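Local structure of uncharacterized metalloprotein (Deinococcus radiodurans, 3GG7) at residues A[78-84]-A[116-122]; A[192-196]-A[211-216]; A[127-131]-A[150-156]; A[86-90]-A[102-106]; A[35-39]-A[70-74]. The protein is of unknown function but binds manganese and, as a TatD-type member of the metallo-dependent hydrolases, probably hydrolyses ester bonds. All blocks are in the same frame, centred on the assembly; numbering follows the deposited sequence.

Contact 1 of 5, residues A[78-84]-A[116-122]; sequences LPETRFV and HGGRILS
With CG anti to the carbonyl carbon (chi1 -65°) and a bend about CB-CG (chi2 -68°) that swings CD toward 78-82, the R119 side chain presents its guanidinium edge to L78. NH2 donates to L78 O at 3.0 Å, nearly straight (170°) and in the guanidinium plane, although it lies above the plane of the L78 carbonyl. R119 NE makes a weak bond to T81 O, while NH1 is held by two carbonyls of its own segment, H116 O and G118 O, so the group is fixed in rotation. L78, its CG anti to the backbone N, sets CG over one face of the H116 ring, a CH-pi contact, while L78 CD2 lies 3.4 Å from H116 CD2; the ring's NE2 bonds D75. Past R119 the backbones pair in parallel: I120 N to R82 O, V84 N to I120 O at 2.8 Å, and S122 N to V84 O. F83 CE1 meets I120 CD1 at 3.8 Å on one face of the sheet, and V84 CB meets L121 CD2 on the other. These strands, 83-88 and 119-124, are joined by helix 99-115, which packs on V84 and L121, whereas helix 227-243 lies against F83 and I120.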
# COMPACT_ATOMS: atom_id res chain seq x y z
N LEU A 78 3.77 16.81 -3.09
CA LEU A 78 2.86 16.07 -3.96
C LEU A 78 3.20 16.14 -5.45
O LEU A 78 3.07 15.14 -6.14
CB LEU A 78 1.42 16.49 -3.67
CG LEU A 78 0.25 15.61 -4.09
CD1 LEU A 78 0.46 14.12 -3.75
CD2 LEU A 78 -0.99 16.19 -3.43
N PRO A 79 3.69 17.28 -5.96
CA PRO A 79 4.05 17.32 -7.39
C PRO A 79 5.19 16.39 -7.81
O PRO A 79 5.38 16.12 -9.01
CB PRO A 79 4.46 18.78 -7.60
CG PRO A 79 3.72 19.52 -6.57
CD PRO A 79 3.77 18.62 -5.35
N GLU A 80 5.95 15.89 -6.84
CA GLU A 80 7.11 15.05 -7.13
C GLU A 80 6.85 13.56 -7.28
O GLU A 80 7.79 12.78 -7.51
CB GLU A 80 8.17 15.26 -6.05
CG GLU A 80 8.65 16.70 -6.01
CD GLU A 80 9.69 16.95 -4.96
OE1 GLU A 80 10.51 16.03 -4.68
OE2 GLU A 80 9.68 18.07 -4.40
N THR A 81 5.61 13.12 -7.13
CA THR A 81 5.34 11.69 -7.18
C THR A 81 3.94 11.39 -7.67
O THR A 81 3.02 12.16 -7.42
CB THR A 81 5.58 10.98 -5.81
OG1 THR A 81 5.37 9.57 -5.96
CG2 THR A 81 4.67 11.53 -4.72
N ARG A 82 3.81 10.24 -8.32
CA ARG A 82 2.49 9.74 -8.72
C ARG A 82 1.88 8.83 -7.67
O ARG A 82 0.73 8.40 -7.82
CB ARG A 82 2.56 9.07 -10.10
CG ARG A 82 3.21 7.75 -10.21
CD ARG A 82 3.46 7.31 -11.71
NE ARG A 82 4.33 8.21 -12.49
CZ ARG A 82 4.03 8.77 -13.67
NH1 ARG A 82 2.87 8.55 -14.29
NH2 ARG A 82 4.90 9.58 -14.26
N PHE A 83 2.62 8.53 -6.58
CA PHE A 83 2.20 7.55 -5.59
C PHE A 83 2.07 8.19 -4.23
O PHE A 83 2.99 8.90 -3.77
CB PHE A 83 3.19 6.39 -5.48
CG PHE A 83 3.55 5.75 -6.80
CD1 PHE A 83 2.68 4.84 -7.41
CD2 PHE A 83 4.77 6.01 -7.39
CE1 PHE A 83 3.05 4.25 -8.62
CE2 PHE A 83 5.13 5.42 -8.59
CZ PHE A 83 4.25 4.52 -9.19
N VAL A 84 0.94 7.92 -3.58
CA VAL A 84 0.64 8.41 -2.22
C VAL A 84 0.46 7.21 -1.31
O VAL A 84 -0.33 6.31 -1.61
CB VAL A 84 -0.61 9.33 -2.22
CG1 VAL A 84 -1.17 9.55 -0.80
CG2 VAL A 84 -0.19 10.67 -2.88
N HIS A 116 -4.37 17.92 -7.43
CA HIS A 116 -3.17 17.70 -8.23
C HIS A 116 -3.39 16.68 -9.34
O HIS A 116 -2.44 16.19 -9.95
CB HIS A 116 -1.99 17.28 -7.32
CG HIS A 116 -1.44 18.39 -6.49
ND1 HIS A 116 -0.32 19.10 -6.86
CD2 HIS A 116 -1.83 18.90 -5.30
CE1 HIS A 116 -0.05 20.00 -5.93
NE2 HIS A 116 -0.95 19.90 -4.97
N GLY A 117 -4.66 16.36 -9.62
CA GLY A 117 -5.04 15.54 -10.77
C GLY A 117 -5.13 14.04 -10.52
O GLY A 117 -5.20 13.24 -11.45
N GLY A 118 -5.15 13.66 -9.24
CA GLY A 118 -5.32 12.26 -8.86
C GLY A 118 -3.98 11.56 -8.67
O GLY A 118 -2.99 11.90 -9.31
N ARG A 119 -3.96 10.59 -7.76
CA ARG A 119 -2.76 9.79 -7.48
C ARG A 119 -3.14 8.33 -7.28
O ARG A 119 -4.32 7.99 -7.05
CB ARG A 119 -2.07 10.30 -6.20
CG ARG A 119 -1.49 11.71 -6.29
CD ARG A 119 -0.32 11.74 -7.25
NE ARG A 119 0.39 13.01 -7.32
CZ ARG A 119 0.06 14.03 -8.10
NH1 ARG A 119 -1.06 14.00 -8.82
NH2 ARG A 119 0.80 15.12 -8.12
N ILE A 120 -2.14 7.46 -7.36
CA ILE A 120 -2.26 6.06 -7.01
C ILE A 120 -2.02 6.00 -5.50
O ILE A 120 -0.98 6.45 -5.02
CB ILE A 120 -1.23 5.21 -7.77
CG1 ILE A 120 -1.56 5.20 -9.27
CG2 ILE A 120 -1.17 3.81 -7.19
CD1 ILE A 120 -0.38 4.71 -10.13
N LEU A 121 -2.99 5.48 -4.75
CA LEU A 121 -3.00 5.55 -3.29
C LEU A 121 -2.80 4.14 -2.72
O LEU A 121 -3.50 3.20 -3.13
CB LEU A 121 -4.34 6.08 -2.79
CG LEU A 121 -4.96 7.21 -3.60
CD1 LEU A 121 -6.37 7.44 -3.12
CD2 LEU A 121 -4.13 8.45 -3.49
N SER A 122 -1.90 3.99 -1.76
CA SER A 122 -1.74 2.74 -1.01
C SER A 122 -2.26 3.00 0.40
O SER A 122 -1.67 3.76 1.20
CB SER A 122 -0.29 2.28 -1.00
OG SER A 122 -0.19 1.03 -0.37

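Contact 2 of 5, residues A[192-196]-A[211-216]; sequences LTETD and DVKSVV. With MN (manganese (II) ion), chain B.
The end of strand 191-193 and the loop after it, which carries a manganese ligand, pack here against the first turn of helix 212-223. T193 and V212 make the tightest contact: T193 CB lies 3.5 Å from V212 CG2, closer than ordinary van der Waals separation, with the two side chains set nearly perpendicular. The methyl of T193 meets V215, CG2 to V215 CG1 at 3.7 Å, the two side chains running antiparallel. That division follows from chi1 of T193 (47°), which leaves CG2 anti to the carbonyl carbon and OG1 between the backbone N and that carbon; the hydroxyl is bonded to I4 O. One residue on, V215 CG2 touches the carbonyl E194 O at 3.6 Å. T195 lays its methyl CG2 over the start of the helix, 3.7 Å from V212 N, while its OG1 is bonded to D5. The packing is thus apolar carbon against apolar carbon and backbone, with the threonine hydroxyls satisfied elsewhere. On the helix side, D211 O accepts from both S214 N and S214 OG, the latter at 2.7 Å. Beyond the packed threonines, D196 OD1 binds the manganese ion at 2.2 Å, and D196 OD2 accepts from water 1, itself a ligand of the ion at 2.0 Å. H7, H9 and E86 complete the protein ligands. An aspartate just past a barrel strand, completing a site begun by an HxH pair at the end of the first strand, is typical of the TIM-barrel metallo-dependent hydrolases.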
# COMPACT_ATOMS: atom_id res chain seq x y z
N LEU A 192 -2.53 -6.99 -6.62
CA LEU A 192 -1.09 -6.74 -6.57
C LEU A 192 -0.57 -7.50 -5.37
O LEU A 192 -1.32 -7.87 -4.46
CB LEU A 192 -0.83 -5.23 -6.39
CG LEU A 192 -1.48 -4.33 -7.43
CD1 LEU A 192 -1.33 -2.88 -7.04
CD2 LEU A 192 -0.92 -4.60 -8.85
N THR A 193 0.75 -7.70 -5.33
CA THR A 193 1.41 -8.40 -4.24
C THR A 193 2.20 -7.38 -3.40
O THR A 193 2.70 -6.42 -3.93
CB THR A 193 2.36 -9.49 -4.79
OG1 THR A 193 3.15 -8.96 -5.85
CG2 THR A 193 1.56 -10.69 -5.34
N GLU A 194 2.33 -7.65 -2.10
CA GLU A 194 3.11 -6.79 -1.17
C GLU A 194 3.72 -7.63 -0.06
O GLU A 194 3.34 -8.80 0.09
CB GLU A 194 2.20 -5.73 -0.52
CG GLU A 194 1.13 -6.29 0.44
CD GLU A 194 0.44 -5.22 1.30
OE1 GLU A 194 -0.05 -4.22 0.74
OE2 GLU A 194 0.44 -5.36 2.54
N THR A 195 4.63 -7.06 0.73
CA THR A 195 5.04 -7.64 2.00
C THR A 195 4.66 -6.81 3.24
O THR A 195 4.45 -7.36 4.30
CB THR A 195 6.55 -7.88 2.12
OG1 THR A 195 7.26 -6.63 2.08
CG2 THR A 195 7.05 -8.83 1.02
N ASP A 196 4.66 -5.48 3.12
CA ASP A 196 4.58 -4.62 4.29
C ASP A 196 5.74 -4.85 5.27
O ASP A 196 5.59 -4.64 6.49
CB ASP A 196 3.24 -4.75 5.02
CG ASP A 196 2.92 -3.52 5.87
OD1 ASP A 196 3.41 -2.41 5.54
OD2 ASP A 196 2.15 -3.65 6.85
N ASP A 211 10.47 -11.69 0.03
CA ASP A 211 9.54 -12.67 0.59
C ASP A 211 8.21 -12.64 -0.16
O ASP A 211 7.32 -13.48 0.08
CB ASP A 211 9.25 -12.38 2.08
CG ASP A 211 10.41 -12.67 3.00
OD1 ASP A 211 11.19 -13.61 2.74
OD2 ASP A 211 10.54 -11.96 4.02
N VAL A 212 8.05 -11.67 -1.05
CA VAL A 212 6.88 -11.60 -1.93
C VAL A 212 6.79 -12.82 -2.85
O VAL A 212 5.70 -13.13 -3.32
CB VAL A 212 6.80 -10.23 -2.71
CG1 VAL A 212 7.69 -10.21 -3.93
CG2 VAL A 212 5.36 -9.88 -3.09
N LYS A 213 7.92 -13.50 -3.10
CA LYS A 213 7.88 -14.80 -3.80
C LYS A 213 6.87 -15.75 -3.15
O LYS A 213 6.15 -16.47 -3.85
CB LYS A 213 9.27 -15.45 -3.82
CG LYS A 213 9.37 -16.60 -4.82
CD LYS A 213 10.80 -17.04 -5.07
CE LYS A 213 10.84 -18.26 -5.98
NZ LYS A 213 12.23 -18.58 -6.48
N SER A 214 6.78 -15.74 -1.82
CA SER A 214 5.79 -16.59 -1.12
C SER A 214 4.34 -16.17 -1.34
O SER A 214 3.45 -17.01 -1.32
CB SER A 214 6.10 -16.72 0.36
OG SER A 214 5.92 -15.52 1.07
N VAL A 215 4.10 -14.88 -1.57
CA VAL A 215 2.76 -14.44 -1.90
C VAL A 215 2.39 -14.94 -3.29
O VAL A 215 1.25 -15.36 -3.50
CB VAL A 215 2.63 -12.88 -1.86
CG1 VAL A 215 1.19 -12.47 -2.09
CG2 VAL A 215 3.13 -12.33 -0.52
N VAL A 216 3.33 -14.89 -4.23
CA VAL A 216 3.07 -15.35 -5.59
C VAL A 216 2.76 -16.86 -5.58
O VAL A 216 1.80 -17.33 -6.24
CB VAL A 216 4.27 -15.06 -6.51
CG1 VAL A 216 4.19 -15.90 -7.80
CG2 VAL A 216 4.33 -13.56 -6.82
MN MN B . 2.61 -0.34 5.72
O HOH W 1 1.37 -1.15 7.12

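Contact 3 of 5, residues A[127-131]-A[150-156]; sequences RAESE and YSGSVTE. With SO4 (sulfate ion), chain D.
E129 and E156 bury most of the surface here: E129 lies along the partner segment with its whole chain, E156 reaches across with its carboxylate. E129 bends at chi2 (86°), which lays its chain across G152: CD is 3.5 Å from G152 CA, and CG is 3.6 Å from Y150 CE1, the carboxylate and ring planes 71° apart. Its OE2 takes a bond from R127 N, which comes from above the carboxylate plane, and another from water 2 at 2.6 Å; the water in turn accepts from S151 N, bridging the segments. Because G152 lacks a side chain, its backbone can lie directly against E129. E156 belongs to the capping box at the start of helix 154-162: E156 N donates to S153 OG, and S153 N donates back to E156 OE1. S153 OG also reaches E156 OE1, from the opposite face of the carboxylate. At the same helix start, V154 N and T155 N donate to a sulfate, probably from the crystallisation liquor. E156 OE2 accepts from S130 OG at 2.6 Å on its anti side, so one carboxylate ties the N-terminal turns of helices 129-138 and 154-162 together. E156 OE2 also lies 4.2 Å from E129 OE1, a pairing of like charges that might raise the proton affinity of either group.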
# COMPACT_ATOMS: atom_id res chain seq x y z
N ARG A 127 -9.55 -2.12 10.69
CA ARG A 127 -10.65 -1.82 11.61
C ARG A 127 -11.44 -0.54 11.30
O ARG A 127 -12.15 -0.02 12.15
CB ARG A 127 -10.15 -1.87 13.07
CG ARG A 127 -9.59 -3.21 13.47
CD ARG A 127 -8.78 -3.08 14.73
NE ARG A 127 -8.45 -4.37 15.32
CZ ARG A 127 -7.59 -4.53 16.32
NH1 ARG A 127 -6.96 -3.48 16.83
NH2 ARG A 127 -7.35 -5.75 16.81
N ALA A 128 -11.33 -0.05 10.07
CA ALA A 128 -11.94 1.18 9.62
C ALA A 128 -12.31 1.10 8.14
O ALA A 128 -12.36 2.10 7.45
CB ALA A 128 -10.98 2.35 9.88
N GLU A 129 -12.62 -0.11 7.68
CA GLU A 129 -12.83 -0.35 6.28
C GLU A 129 -14.03 0.45 5.76
O GLU A 129 -13.93 1.12 4.71
CB GLU A 129 -12.95 -1.86 6.01
CG GLU A 129 -11.69 -2.67 6.36
CD GLU A 129 -11.59 -3.13 7.81
OE1 GLU A 129 -12.55 -2.82 8.57
OE2 GLU A 129 -10.57 -3.78 8.19
N SER A 130 -15.16 0.38 6.48
CA SER A 130 -16.34 1.12 6.04
C SER A 130 -16.11 2.63 6.01
O SER A 130 -16.59 3.31 5.10
CB SER A 130 -17.53 0.78 6.95
OG SER A 130 -18.05 -0.50 6.60
N GLU A 131 -15.33 3.14 6.96
CA GLU A 131 -15.06 4.57 7.02
C GLU A 131 -14.12 4.99 5.89
O GLU A 131 -14.30 6.02 5.28
CB GLU A 131 -14.48 4.98 8.38
CG GLU A 131 -15.47 4.83 9.57
CD GLU A 131 -15.83 3.40 9.91
OE1 GLU A 131 -14.94 2.52 9.94
OE2 GLU A 131 -17.05 3.15 10.16
N TYR A 150 -5.93 -5.74 3.10
CA TYR A 150 -7.33 -5.67 3.46
C TYR A 150 -7.71 -6.83 4.41
O TYR A 150 -7.41 -7.99 4.13
CB TYR A 150 -8.20 -5.67 2.20
CG TYR A 150 -9.66 -5.59 2.53
CD1 TYR A 150 -10.27 -4.37 2.76
CD2 TYR A 150 -10.42 -6.77 2.71
CE1 TYR A 150 -11.63 -4.30 3.13
CE2 TYR A 150 -11.75 -6.70 3.07
CZ TYR A 150 -12.34 -5.48 3.28
OH TYR A 150 -13.67 -5.42 3.65
N SER A 151 -8.35 -6.50 5.53
CA SER A 151 -8.70 -7.50 6.55
C SER A 151 -10.12 -7.30 7.08
O SER A 151 -10.44 -7.76 8.19
CB SER A 151 -7.68 -7.50 7.69
OG SER A 151 -7.77 -6.34 8.50
N GLY A 152 -10.95 -6.61 6.31
CA GLY A 152 -12.34 -6.38 6.67
C GLY A 152 -13.22 -7.52 6.22
O GLY A 152 -12.74 -8.60 5.87
N SER A 153 -14.53 -7.27 6.23
CA SER A 153 -15.51 -8.31 5.91
C SER A 153 -15.62 -8.50 4.41
O SER A 153 -15.21 -7.66 3.63
CB SER A 153 -16.88 -7.89 6.42
OG SER A 153 -17.34 -6.75 5.72
N VAL A 154 -16.22 -9.61 4.01
CA VAL A 154 -16.50 -9.83 2.58
C VAL A 154 -17.55 -8.87 2.06
O VAL A 154 -17.48 -8.45 0.91
CB VAL A 154 -16.95 -11.28 2.29
CG1 VAL A 154 -17.22 -11.44 0.78
CG2 VAL A 154 -15.92 -12.24 2.77
N THR A 155 -18.54 -8.54 2.90
CA THR A 155 -19.50 -7.50 2.56
C THR A 155 -18.82 -6.19 2.19
O THR A 155 -19.14 -5.57 1.19
CB THR A 155 -20.46 -7.19 3.73
OG1 THR A 155 -21.16 -8.39 4.09
CG2 THR A 155 -21.47 -6.12 3.33
N GLU A 156 -17.88 -5.76 3.03
CA GLU A 156 -17.16 -4.52 2.74
C GLU A 156 -16.24 -4.64 1.51
O GLU A 156 -16.05 -3.65 0.79
CB GLU A 156 -16.35 -4.10 3.98
CG GLU A 156 -17.21 -3.52 5.09
CD GLU A 156 -16.56 -3.58 6.45
OE1 GLU A 156 -16.12 -4.67 6.86
OE2 GLU A 156 -16.51 -2.53 7.12
S SO4 D . -18.58 -11.22 6.27
O1 SO4 D . -19.20 -12.52 6.49
O2 SO4 D . -17.12 -11.41 6.19
O3 SO4 D . -19.10 -10.57 5.07
O4 SO4 D . -18.83 -10.36 7.43
O HOH W 2 -8.60 -3.68 6.43

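Contact 4 of 5, residues A[86-90]-A[102-106]. With MN (manganese (II) ion), chain B.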
# COMPACT_ATOMS: atom_id res chain seq x y z
N GLU A 86 2.14 5.56 2.92
CA GLU A 86 0.92 4.94 3.43
C GLU A 86 0.01 6.01 4.02
O GLU A 86 0.44 6.88 4.78
CB GLU A 86 1.32 3.94 4.52
CG GLU A 86 0.15 3.18 5.11
CD GLU A 86 0.54 1.89 5.79
OE1 GLU A 86 1.77 1.60 5.87
OE2 GLU A 86 -0.38 1.17 6.22
N VAL A 87 -1.29 5.94 3.66
CA VAL A 87 -2.31 6.89 4.14
C VAL A 87 -3.53 6.09 4.54
O VAL A 87 -3.65 4.92 4.15
CB VAL A 87 -2.70 7.93 3.10
CG1 VAL A 87 -1.50 8.84 2.74
CG2 VAL A 87 -3.25 7.26 1.82
N GLY A 88 -4.43 6.66 5.35
CA GLY A 88 -5.71 5.97 5.62
C GLY A 88 -6.20 6.17 7.02
O GLY A 88 -5.97 7.21 7.62
N LEU A 89 -6.91 5.16 7.53
CA LEU A 89 -7.59 5.26 8.82
C LEU A 89 -7.36 3.95 9.55
O LEU A 89 -7.24 2.89 8.91
CB LEU A 89 -9.11 5.48 8.64
CG LEU A 89 -9.56 6.74 7.92
CD1 LEU A 89 -11.10 6.74 7.64
CD2 LEU A 89 -9.18 7.98 8.70
N ASP A 90 -7.31 4.00 10.88
CA ASP A 90 -7.15 2.81 11.70
C ASP A 90 -8.14 2.89 12.86
O ASP A 90 -8.13 3.86 13.62
CB ASP A 90 -5.70 2.67 12.20
CG ASP A 90 -5.46 1.34 12.89
OD1 ASP A 90 -6.13 1.06 13.90
OD2 ASP A 90 -4.60 0.54 12.44
N GLN A 102 -7.13 11.73 12.60
CA GLN A 102 -6.95 10.80 11.48
C GLN A 102 -7.86 11.16 10.32
O GLN A 102 -7.47 11.21 9.16
CB GLN A 102 -7.29 9.38 11.89
CG GLN A 102 -6.32 8.68 12.78
CD GLN A 102 -6.68 7.22 12.88
OE1 GLN A 102 -6.91 6.58 11.85
NE2 GLN A 102 -6.80 6.70 14.10
N PHE A 103 -9.12 11.41 10.63
CA PHE A 103 -10.10 11.71 9.59
C PHE A 103 -9.75 13.02 8.87
O PHE A 103 -9.75 13.11 7.66
CB PHE A 103 -11.50 11.75 10.23
CG PHE A 103 -12.60 12.08 9.27
CD1 PHE A 103 -13.41 11.07 8.76
CD2 PHE A 103 -12.87 13.39 8.93
CE1 PHE A 103 -14.46 11.38 7.90
CE2 PHE A 103 -13.91 13.71 8.05
CZ PHE A 103 -14.70 12.70 7.54
N ALA A 104 -9.42 14.05 9.65
CA ALA A 104 -9.02 15.33 9.10
C ALA A 104 -7.86 15.21 8.13
O ALA A 104 -7.89 15.76 7.02
CB ALA A 104 -8.68 16.29 10.22
N VAL A 105 -6.81 14.49 8.55
CA VAL A 105 -5.65 14.32 7.70
C VAL A 105 -5.96 13.54 6.42
O VAL A 105 -5.53 13.91 5.33
CB VAL A 105 -4.49 13.62 8.48
CG1 VAL A 105 -3.40 13.14 7.55
CG2 VAL A 105 -3.91 14.58 9.51
N PHE A 106 -6.66 12.42 6.55
CA PHE A 106 -6.97 11.62 5.38
C PHE A 106 -7.86 12.39 4.39
O PHE A 106 -7.65 12.34 3.17
CB PHE A 106 -7.66 10.30 5.81
CG PHE A 106 -7.83 9.31 4.71
CD1 PHE A 106 -6.84 9.05 3.77
CD2 PHE A 106 -9.01 8.58 4.63
CE1 PHE A 106 -7.04 8.09 2.78
CE2 PHE A 106 -9.23 7.65 3.64
CZ PHE A 106 -8.27 7.38 2.72
MN MN B . 2.61 -0.34 5.72
O HOH W 1 1.37 -1.15 7.12
O HOH W 3 -5.09 9.70 8.60
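Q102 faces L89 and D90 from the helix, and its chain runs out extended to a two-bond grip on D90. At its root, CB lies 4.0 Å from L89 CD2. With CG anti to the carbonyl carbon (chi1 -73°) and the chain straight beyond it, CD arrives beside the D90 backbone. OE1 then accepts from D90 N at 2.8 Å, in the plane of the side-chain carbonyl and on a lone pair; it also sits 3.4 Å from L89 CA. NE2 donates to D90 O at 3.2 Å, again on a lone pair and near the plane of its own amide. The primary amide thus pairs with both polar backbone atoms of one residue, which fixes its flip, and NE2 has T98 OG1 as a further partner. One turn along the helix, F106 turns a ring face to the strand: G88 CA stands 3.8 Å from the ring centroid, 15° off the normal, a CH-pi contact. L89 CG approaches F106 CD2 at 3.8 Å, and V87 CG2 comes to F106 CE1. E86, preceded by a cis peptide bond, sends its side chain to the metal site, where OE1 binds the manganese ion at 2.1 Å and OE2 accepts from the metal-bound water 1. H124 on strand 119-124 bonds E86 OE2 and D90 OD2, and D90 OD1 bonds S92. Within the beta-alpha-beta unit formed by strand 83-88, helix 99-115 and strand 119-124, the contact seats the helix on the strand it follows, while helix 129-138 packs against L89 and F106.

Contact 5 of 5, residues A[35-39]-A[70-74]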
# COMPACT_ATOMS: atom_id res chain seq x y z
N THR A 35 5.81 7.31 6.13
CA THR A 35 4.88 7.40 7.23
C THR A 35 4.57 8.83 7.64
O THR A 35 3.59 9.07 8.36
CB THR A 35 5.41 6.63 8.45
OG1 THR A 35 6.63 7.20 8.86
CG2 THR A 35 5.61 5.12 8.11
N THR A 36 5.39 9.77 7.19
CA THR A 36 5.12 11.21 7.35
C THR A 36 5.67 11.89 6.10
O THR A 36 6.70 11.46 5.57
CB THR A 36 5.80 11.83 8.61
OG1 THR A 36 5.87 13.25 8.43
CG2 THR A 36 7.20 11.32 8.85
N PRO A 37 4.99 12.95 5.63
CA PRO A 37 5.51 13.61 4.44
C PRO A 37 6.88 14.25 4.67
O PRO A 37 7.61 14.51 3.70
CB PRO A 37 4.43 14.65 4.09
CG PRO A 37 3.71 14.86 5.35
CD PRO A 37 3.72 13.57 6.10
N ALA A 38 7.21 14.53 5.93
CA ALA A 38 8.54 15.06 6.25
C ALA A 38 9.67 14.11 5.88
O ALA A 38 10.80 14.53 5.73
CB ALA A 38 8.61 15.42 7.74
N ALA A 39 9.35 12.82 5.76
CA ALA A 39 10.33 11.79 5.41
C ALA A 39 10.65 11.75 3.91
O ALA A 39 11.54 11.02 3.50
CB ALA A 39 9.84 10.40 5.88
N ASP A 70 3.81 18.08 10.65
CA ASP A 70 4.42 17.77 9.36
C ASP A 70 3.43 17.91 8.18
O ASP A 70 3.85 17.85 7.01
CB ASP A 70 4.94 16.33 9.34
CG ASP A 70 6.10 16.06 10.28
OD1 ASP A 70 6.70 17.00 10.87
OD2 ASP A 70 6.40 14.84 10.44
N LEU A 71 2.14 18.08 8.47
CA LEU A 71 1.13 18.08 7.39
C LEU A 71 1.42 18.98 6.19
O LEU A 71 1.26 18.54 5.05
CB LEU A 71 -0.27 18.36 7.94
CG LEU A 71 -1.40 18.16 6.92
CD1 LEU A 71 -1.44 16.72 6.37
CD2 LEU A 71 -2.71 18.50 7.60
N PRO A 72 1.90 20.21 6.40
CA PRO A 72 2.15 21.06 5.21
C PRO A 72 3.17 20.54 4.19
O PRO A 72 3.15 20.96 3.03
CB PRO A 72 2.64 22.38 5.83
CG PRO A 72 2.21 22.34 7.22
CD PRO A 72 2.13 20.94 7.65
N TRP A 73 4.06 19.62 4.60
CA TRP A 73 5.00 19.03 3.67
C TRP A 73 4.31 18.10 2.67
O TRP A 73 4.86 17.81 1.63
CB TRP A 73 6.10 18.33 4.46
CG TRP A 73 7.16 19.32 4.93
CD1 TRP A 73 8.27 19.68 4.25
CD2 TRP A 73 7.16 20.11 6.13
NE1 TRP A 73 8.99 20.61 4.95
CE2 TRP A 73 8.32 20.90 6.11
CE3 TRP A 73 6.29 20.23 7.22
CZ2 TRP A 73 8.64 21.79 7.13
CZ3 TRP A 73 6.62 21.13 8.24
CH2 TRP A 73 7.79 21.90 8.18
N PHE A 74 3.10 17.66 2.98
CA PHE A 74 2.37 16.80 2.05
C PHE A 74 2.10 17.56 0.76
O PHE A 74 2.49 17.12 -0.31
CB PHE A 74 1.07 16.20 2.65
CG PHE A 74 0.44 15.20 1.74
CD1 PHE A 74 0.89 13.89 1.71
CD2 PHE A 74 -0.56 15.59 0.87
CE1 PHE A 74 0.31 12.98 0.81
CE2 PHE A 74 -1.11 14.68 -0.00
CZ PHE A 74 -0.68 13.40 -0.03
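Residues 37-39 take helical backbone angles without regular helical bonding, and T36 just before them is extended, forming an ST turn in which A38 N donates to T36 OG1. Opposite, D70 precedes helix 72-77, with W73 N bonded to D70 O and F74 N to L71 O. P37 and F74 come closest in backbone, CA to CA 5.1 Å. The proline ring is wedged against this turn: CG lies 3.4 Å from D70 O, and CB lies 3.5 Å from F74 N and 4.1 Å from W73 CB. P37 CB meets the F74 ring at its edge, near the ring plane. T36 holds OG1 anti to its own N (chi1 160°) and from there donates to D70 OD2 at 2.6 Å, meeting that oxygen on the anti side, 24° out of the carboxylate plane. The methyl of A38 rests 3.5 Å from the same D70 OD2, which also forms a salt bridge with R67. One hydroxyl thus serves both as acceptor within its turn and as donor across the contact. R67 probably favours the ionised form of D70, whose OD2 then serves both the arginine and the short bond from T36 that joins the turn after strand 29-32 to the start of helix 72-77.

How the contacts relate
Contact 5 comes first from the N terminus, closing the loop from 35-39 to 70-74 and tying the turn after strand 29-32 to helix 72-77. That helix leads into contact 1, whose loop from 78-84 to 116-122 pairs two neighbouring barrel strands; contact 4 is nested inside it, seating helix 99-115 on the strand it follows. F74 of contact 5 packs on V84 of contact 1. In series after these, contact 3 joins the starts of helices 129-138 and 154-162, and its A128 and E131 touch L89 of contact 4. Contact 2 closes last, across the chain's centre from contact 1, yet it shares the manganese ion and water 1 with contact 4.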